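Local coordinates for protein erythropoietin (Homo sapiens, PDB 1EER) that acts as a cytokine hormone that binds and dimerises the erythropoietin receptor, activating JAK2 and so controlling red-cell proliferation and differentiation, at residues T40-K45 / S146-G151; L112-E117 / K154-E159. The protein carries 5 engineered substitutions. One frame throughout, in Å; residues are numbered along the deposited sequence.

Contact 1. Residues T40-K45 / S146-G151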
loop_
_atom_site.group_PDB
_atom_site.type_symbol
_atom_site.label_atom_id
_atom_site.label_comp_id
_atom_site.label_asym_id
_atom_site.label_seq_id
_atom_site.Cartn_x
_atom_site.Cartn_y
_atom_site.Cartn_z
ATOM N N THR A 40 26.076 0.183 -0.284
ATOM C CA THR A 40 25.709 -0.866 -1.222
ATOM C C THR A 40 24.223 -1.197 -1.075
ATOM O O THR A 40 23.707 -1.308 0.032
ATOM C CB THR A 40 26.538 -2.130 -0.971
ATOM O OG1 THR A 40 27.931 -1.805 -1.048
ATOM C CG2 THR A 40 26.204 -3.204 -2.004
ATOM N N VAL A 41 23.534 -1.358 -2.195
ATOM C CA VAL A 41 22.106 -1.655 -2.164
ATOM C C VAL A 41 21.804 -2.790 -3.123
ATOM O O VAL A 41 22.627 -3.127 -3.969
ATOM C CB VAL A 41 21.284 -0.411 -2.567
ATOM C CG1 VAL A 41 21.347 0.623 -1.455
ATOM C CG2 VAL A 41 21.828 0.180 -3.862
ATOM N N PRO A 42 20.623 -3.406 -3.008
ATOM C CA PRO A 42 20.393 -4.494 -3.964
ATOM C C PRO A 42 19.955 -3.955 -5.327
ATOM O O PRO A 42 19.725 -2.756 -5.492
ATOM C CB PRO A 42 19.310 -5.341 -3.291
ATOM C CG PRO A 42 18.590 -4.381 -2.370
ATOM C CD PRO A 42 19.483 -3.199 -2.096
ATOM N N ASP A 43 19.871 -4.838 -6.309
ATOM C CA ASP A 43 19.422 -4.432 -7.628
ATOM C C ASP A 43 17.925 -4.650 -7.572
ATOM O O ASP A 43 17.479 -5.698 -7.111
ATOM C CB ASP A 43 20.025 -5.323 -8.713
ATOM C CG ASP A 43 19.626 -4.885 -10.115
ATOM O OD1 ASP A 43 18.668 -4.095 -10.254
ATOM O OD2 ASP A 43 20.274 -5.326 -11.080
ATOM N N THR A 44 17.144 -3.673 -8.020
ATOM C CA THR A 44 15.695 -3.830 -7.972
ATOM C C THR A 44 15.022 -4.085 -9.319
ATOM O O THR A 44 13.814 -4.335 -9.376
ATOM C CB THR A 44 15.020 -2.612 -7.310
ATOM O OG1 THR A 44 15.058 -1.496 -8.204
ATOM C CG2 THR A 44 15.735 -2.251 -6.018
ATOM N N LYS A 45 15.786 -4.046 -10.403
ATOM C CA LYS A 45 15.172 -4.265 -11.703
ATOM C C LYS A 45 14.668 -5.685 -11.896
ATOM O O LYS A 45 15.253 -6.655 -11.406
ATOM C CB LYS A 45 16.140 -3.896 -12.831
ATOM C CG LYS A 45 17.312 -4.849 -13.030
ATOM C CD LYS A 45 18.308 -4.327 -14.088
ATOM C CE LYS A 45 19.330 -5.469 -14.054
ATOM N NZ LYS A 45 20.490 -5.382 -14.939
ATOM N N SER A 146 11.512 1.340 -2.133
ATOM C CA SER A 146 10.182 1.223 -2.747
ATOM C C SER A 146 10.172 0.294 -3.970
ATOM O O SER A 146 9.315 -0.581 -4.079
ATOM C CB SER A 146 9.667 2.613 -3.154
ATOM O OG SER A 146 8.410 2.532 -3.804
ATOM N N ASN A 147 11.123 0.479 -4.885
ATOM C CA ASN A 147 11.184 -0.348 -6.084
ATOM C C ASN A 147 11.367 -1.822 -5.746
ATOM O O ASN A 147 10.825 -2.693 -6.434
ATOM C CB ASN A 147 12.320 0.118 -7.007
ATOM C CG ASN A 147 11.884 1.216 -7.970
ATOM O OD1 ASN A 147 10.696 1.459 -8.160
ATOM N ND2 ASN A 147 12.851 1.879 -8.583
ATOM N N PHE A 148 12.126 -2.106 -4.685
ATOM C CA PHE A 148 12.351 -3.496 -4.278
ATOM C C PHE A 148 11.102 -4.173 -3.695
ATOM O O PHE A 148 10.738 -5.290 -4.092
ATOM C CB PHE A 148 13.484 -3.585 -3.250
ATOM C CG PHE A 148 13.961 -4.991 -3.004
ATOM C CD1 PHE A 148 13.300 -5.816 -2.101
ATOM C CD2 PHE A 148 15.067 -5.496 -3.686
ATOM C CE1 PHE A 148 13.729 -7.121 -1.878
ATOM C CE2 PHE A 148 15.505 -6.801 -3.471
ATOM C CZ PHE A 148 14.835 -7.616 -2.565
ATOM N N LEU A 149 10.453 -3.502 -2.751
ATOM C CA LEU A 149 9.265 -4.062 -2.114
ATOM C C LEU A 149 8.097 -4.163 -3.089
ATOM O O LEU A 149 7.385 -5.170 -3.127
ATOM C CB LEU A 149 8.832 -3.211 -0.908
ATOM C CG LEU A 149 9.827 -2.765 0.169
ATOM C CD1 LEU A 149 9.066 -2.020 1.247
ATOM C CD2 LEU A 149 10.564 -3.948 0.744
ATOM N N ARG A 150 7.902 -3.113 -3.880
ATOM C CA ARG A 150 6.796 -3.095 -4.820
ATOM C C ARG A 150 7.112 -3.913 -6.054
ATOM O O ARG A 150 6.219 -4.230 -6.838
ATOM C CB ARG A 150 6.456 -1.649 -5.199
ATOM C CG ARG A 150 7.199 -1.116 -6.403
ATOM C CD ARG A 150 6.974 0.369 -6.564
ATOM N NE ARG A 150 7.782 0.921 -7.644
ATOM C CZ ARG A 150 7.304 1.665 -8.636
ATOM N NH1 ARG A 150 6.011 1.955 -8.693
ATOM N NH2 ARG A 150 8.120 2.112 -9.580
ATOM N N GLY A 151 8.384 -4.279 -6.198
ATOM C CA GLY A 151 8.814 -5.044 -7.352
ATOM C C GLY A 151 8.951 -6.543 -7.162
ATOM O O GLY A 151 7.960 -7.250 -6.994
HETATM O O HOH W 1 11.972 -4.898 -7.390
HETATM O O HOH W 2 15.538 1.374 -8.025
#
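Pro42 and Thr44 rest on Phe148, joining the long crossover connection of a four-helix-bundle cytokine to its last helix, 138-161. The two sides of this contact are built differently. On the packed side, Pro42 CG lies 3.9 Å from CD2 of Phe148, approaching the ring obliquely, and the two side chains cross at about a right angle. With CG anti to its own backbone N (chi1 -168°), the phenylalanine carries its ring beside this proline, and Leu67 and Leu70 of helix 56-82 also pack on Phe148. The methyl CG2 of Thr44 sits at the ring edge and comes within 3.8 Å of Phe148 CB.

On the other side Thr44 OG1 touches Asn147 CB at 3.4 Å, and two waters complete the link. One molecule donates to Thr44 O at 2.8 Å and also to Asn147 O, tying backbone to backbone. A second donates to Thr44 OG1 and accepts from Asn147 ND2 at 2.8 Å; that hydroxyl also hydrogen-bonds to the backbone of another protein chain. The amide oxygen OD1 of Asn147 is gripped by the side of the Arg150 guanidinium, with Arg150 NE at 3.0 Å in the carbonyl plane and Arg150 NH2 equally close.

Contact 2. Residues L112-E117 / K154-E159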
loop_
_atom_site.group_PDB
_atom_site.type_symbol
_atom_site.label_atom_id
_atom_site.label_comp_id
_atom_site.label_asym_id
_atom_site.label_seq_id
_atom_site.Cartn_x
_atom_site.Cartn_y
_atom_site.Cartn_z
ATOM N N LEU A 112 7.130 -17.546 4.917
ATOM C CA LEU A 112 6.704 -17.884 3.566
ATOM C C LEU A 112 7.619 -18.955 2.966
ATOM O O LEU A 112 7.309 -19.544 1.930
ATOM C CB LEU A 112 6.724 -16.627 2.689
ATOM C CG LEU A 112 5.610 -16.351 1.668
ATOM C CD1 LEU A 112 6.234 -15.690 0.466
ATOM C CD2 LEU A 112 4.885 -17.629 1.260
ATOM N N GLY A 113 8.753 -19.199 3.613
ATOM C CA GLY A 113 9.677 -20.211 3.132
ATOM C C GLY A 113 10.805 -19.648 2.303
ATOM O O GLY A 113 11.627 -20.403 1.780
ATOM N N ALA A 114 10.845 -18.318 2.205
ATOM C CA ALA A 114 11.856 -17.595 1.432
ATOM C C ALA A 114 13.294 -17.862 1.860
ATOM O O ALA A 114 14.164 -18.095 1.013
ATOM C CB ALA A 114 11.578 -16.100 1.494
ATOM N N GLN A 115 13.550 -17.818 3.165
ATOM C CA GLN A 115 14.896 -18.056 3.663
ATOM C C GLN A 115 15.350 -19.494 3.440
ATOM O O GLN A 115 16.502 -19.741 3.090
ATOM C CB GLN A 115 14.992 -17.723 5.149
ATOM C CG GLN A 115 16.404 -17.896 5.667
ATOM C CD GLN A 115 16.518 -17.635 7.139
ATOM O OE1 GLN A 115 15.687 -18.089 7.929
ATOM N NE2 GLN A 115 17.549 -16.903 7.525
ATOM N N LYS A 116 14.446 -20.441 3.648
ATOM C CA LYS A 116 14.764 -21.849 3.445
ATOM C C LYS A 116 15.089 -22.130 1.976
ATOM O O LYS A 116 16.117 -22.731 1.661
ATOM C CB LYS A 116 13.587 -22.722 3.873
ATOM C CG LYS A 116 13.952 -24.172 4.125
ATOM C CD LYS A 116 13.293 -25.083 3.114
ATOM C CE LYS A 116 14.305 -26.019 2.467
ATOM N NZ LYS A 116 13.665 -26.880 1.424
ATOM N N GLU A 117 14.200 -21.695 1.089
ATOM C CA GLU A 117 14.369 -21.896 -0.349
ATOM C C GLU A 117 15.611 -21.181 -0.865
ATOM O O GLU A 117 16.376 -21.736 -1.653
ATOM C CB GLU A 117 13.134 -21.383 -1.096
ATOM C CG GLU A 117 12.500 -22.396 -2.057
ATOM C CD GLU A 117 11.424 -21.786 -2.963
ATOM O OE1 GLU A 117 10.949 -20.659 -2.694
ATOM O OE2 GLU A 117 11.052 -22.443 -3.953
ATOM N N LYS A 154 7.116 -8.069 -4.099
ATOM C CA LYS A 154 5.695 -8.260 -4.351
ATOM C C LYS A 154 5.501 -9.411 -5.323
ATOM O O LYS A 154 4.657 -10.279 -5.097
ATOM C CB LYS A 154 5.065 -6.979 -4.917
ATOM C CG LYS A 154 3.576 -7.092 -5.206
ATOM C CD LYS A 154 2.799 -7.730 -4.046
ATOM C CE LYS A 154 1.372 -7.177 -3.940
ATOM N NZ LYS A 154 0.403 -8.140 -3.343
ATOM N N LEU A 155 6.293 -9.423 -6.397
ATOM C CA LEU A 155 6.199 -10.476 -7.406
ATOM C C LEU A 155 6.425 -11.858 -6.809
ATOM O O LEU A 155 5.649 -12.785 -7.053
ATOM C CB LEU A 155 7.208 -10.237 -8.533
ATOM C CG LEU A 155 6.857 -9.127 -9.535
ATOM C CD1 LEU A 155 7.970 -9.015 -10.571
ATOM C CD2 LEU A 155 5.516 -9.410 -10.207
ATOM N N TYR A 156 7.493 -12.001 -6.034
ATOM C CA TYR A 156 7.787 -13.277 -5.408
ATOM C C TYR A 156 6.630 -13.684 -4.475
ATOM O O TYR A 156 6.119 -14.808 -4.547
ATOM C CB TYR A 156 9.092 -13.186 -4.613
ATOM C CG TYR A 156 9.251 -14.332 -3.649
ATOM C CD1 TYR A 156 9.437 -15.630 -4.121
ATOM C CD2 TYR A 156 9.134 -14.141 -2.274
ATOM C CE1 TYR A 156 9.494 -16.711 -3.257
ATOM C CE2 TYR A 156 9.190 -15.221 -1.400
ATOM C CZ TYR A 156 9.367 -16.503 -1.904
ATOM O OH TYR A 156 9.402 -17.593 -1.070
ATOM N N THR A 157 6.218 -12.762 -3.607
ATOM C CA THR A 157 5.138 -13.030 -2.660
ATOM C C THR A 157 3.830 -13.441 -3.343
ATOM O O THR A 157 3.122 -14.317 -2.855
ATOM C CB THR A 157 4.859 -11.803 -1.780
ATOM O OG1 THR A 157 5.963 -11.585 -0.889
ATOM C CG2 THR A 157 3.609 -12.022 -0.967
ATOM N N GLY A 158 3.513 -12.807 -4.468
ATOM C CA GLY A 158 2.296 -13.134 -5.186
ATOM C C GLY A 158 2.261 -14.575 -5.654
ATOM O O GLY A 158 1.266 -15.274 -5.468
ATOM N N GLU A 159 3.349 -15.034 -6.259
ATOM C CA GLU A 159 3.403 -16.401 -6.751
ATOM C C GLU A 159 3.468 -17.444 -5.643
ATOM O O GLU A 159 2.786 -18.467 -5.704
ATOM C CB GLU A 159 4.606 -16.581 -7.672
ATOM C CG GLU A 159 4.860 -18.024 -8.079
ATOM C CD GLU A 159 4.930 -18.210 -9.587
ATOM O OE1 GLU A 159 5.509 -17.338 -10.274
ATOM O OE2 GLU A 159 4.409 -19.232 -10.083
#
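The phenol ring of Tyr156 is flanked obliquely on opposite sides of its plane by Leu112 and Ala114, while Glu117 lies near the plane at the hydroxyl edge. Leu112 CD1 lies 3.5 Å from Tyr156 CE2. Across the plane from it, the methyl CB of Ala114 stands 3.9 Å from the same CE2, so the CE2-CZ side of the ring runs between two apolar groups. The ring gets there because CG of Tyr156 is anti to the backbone N (chi1 164°), which sends the hydroxyl over the start of helix 114-120, where OH lies 3.5 Å from Ala114 CA. Glu117 OE1 is 3.8 Å from that OH, near but too far for a hydrogen bond, and the carboxylate is turned 45° from the ring.

Leu112 and Ala114 lie on either side of Gly113 in the chain. This glycine, with a positive phi of 97°, closes helix 91-111 in a Schellman motif and also serves as N-cap of helix 114-120, joining the end of one helix to the start of the next. Thr157 of helix 138-161 lies beside Leu112, its OG1 4.3 Å from CD1, and touches Leu12 of helix 9-25, while Val63 of helix 56-82 packs on Tyr156 and Ala60 of that helix on Glu117.

Overall arrangement
Both contacts draw on helix 138-161, with their centres about 15 Å apart, and they meet within that helix where Leu149 O lies 3.4 Å from Lys154 CB. Contact 1 lies near the middle of the molecule, about 5 Å from the chain centre, and joins the long connection after strand 34-41 to the helix; contact 2 sits about 13 Å out and packs the turn that follows helix 91-111 against it. One helix thus packs against two parts of the chain far apart in sequence. At contact 1, Lys45 and Arg150 form salt bridges with another protein chain, probably the receptor, whereas contact 2 reaches such a chain through packing of Lys154 and Leu155.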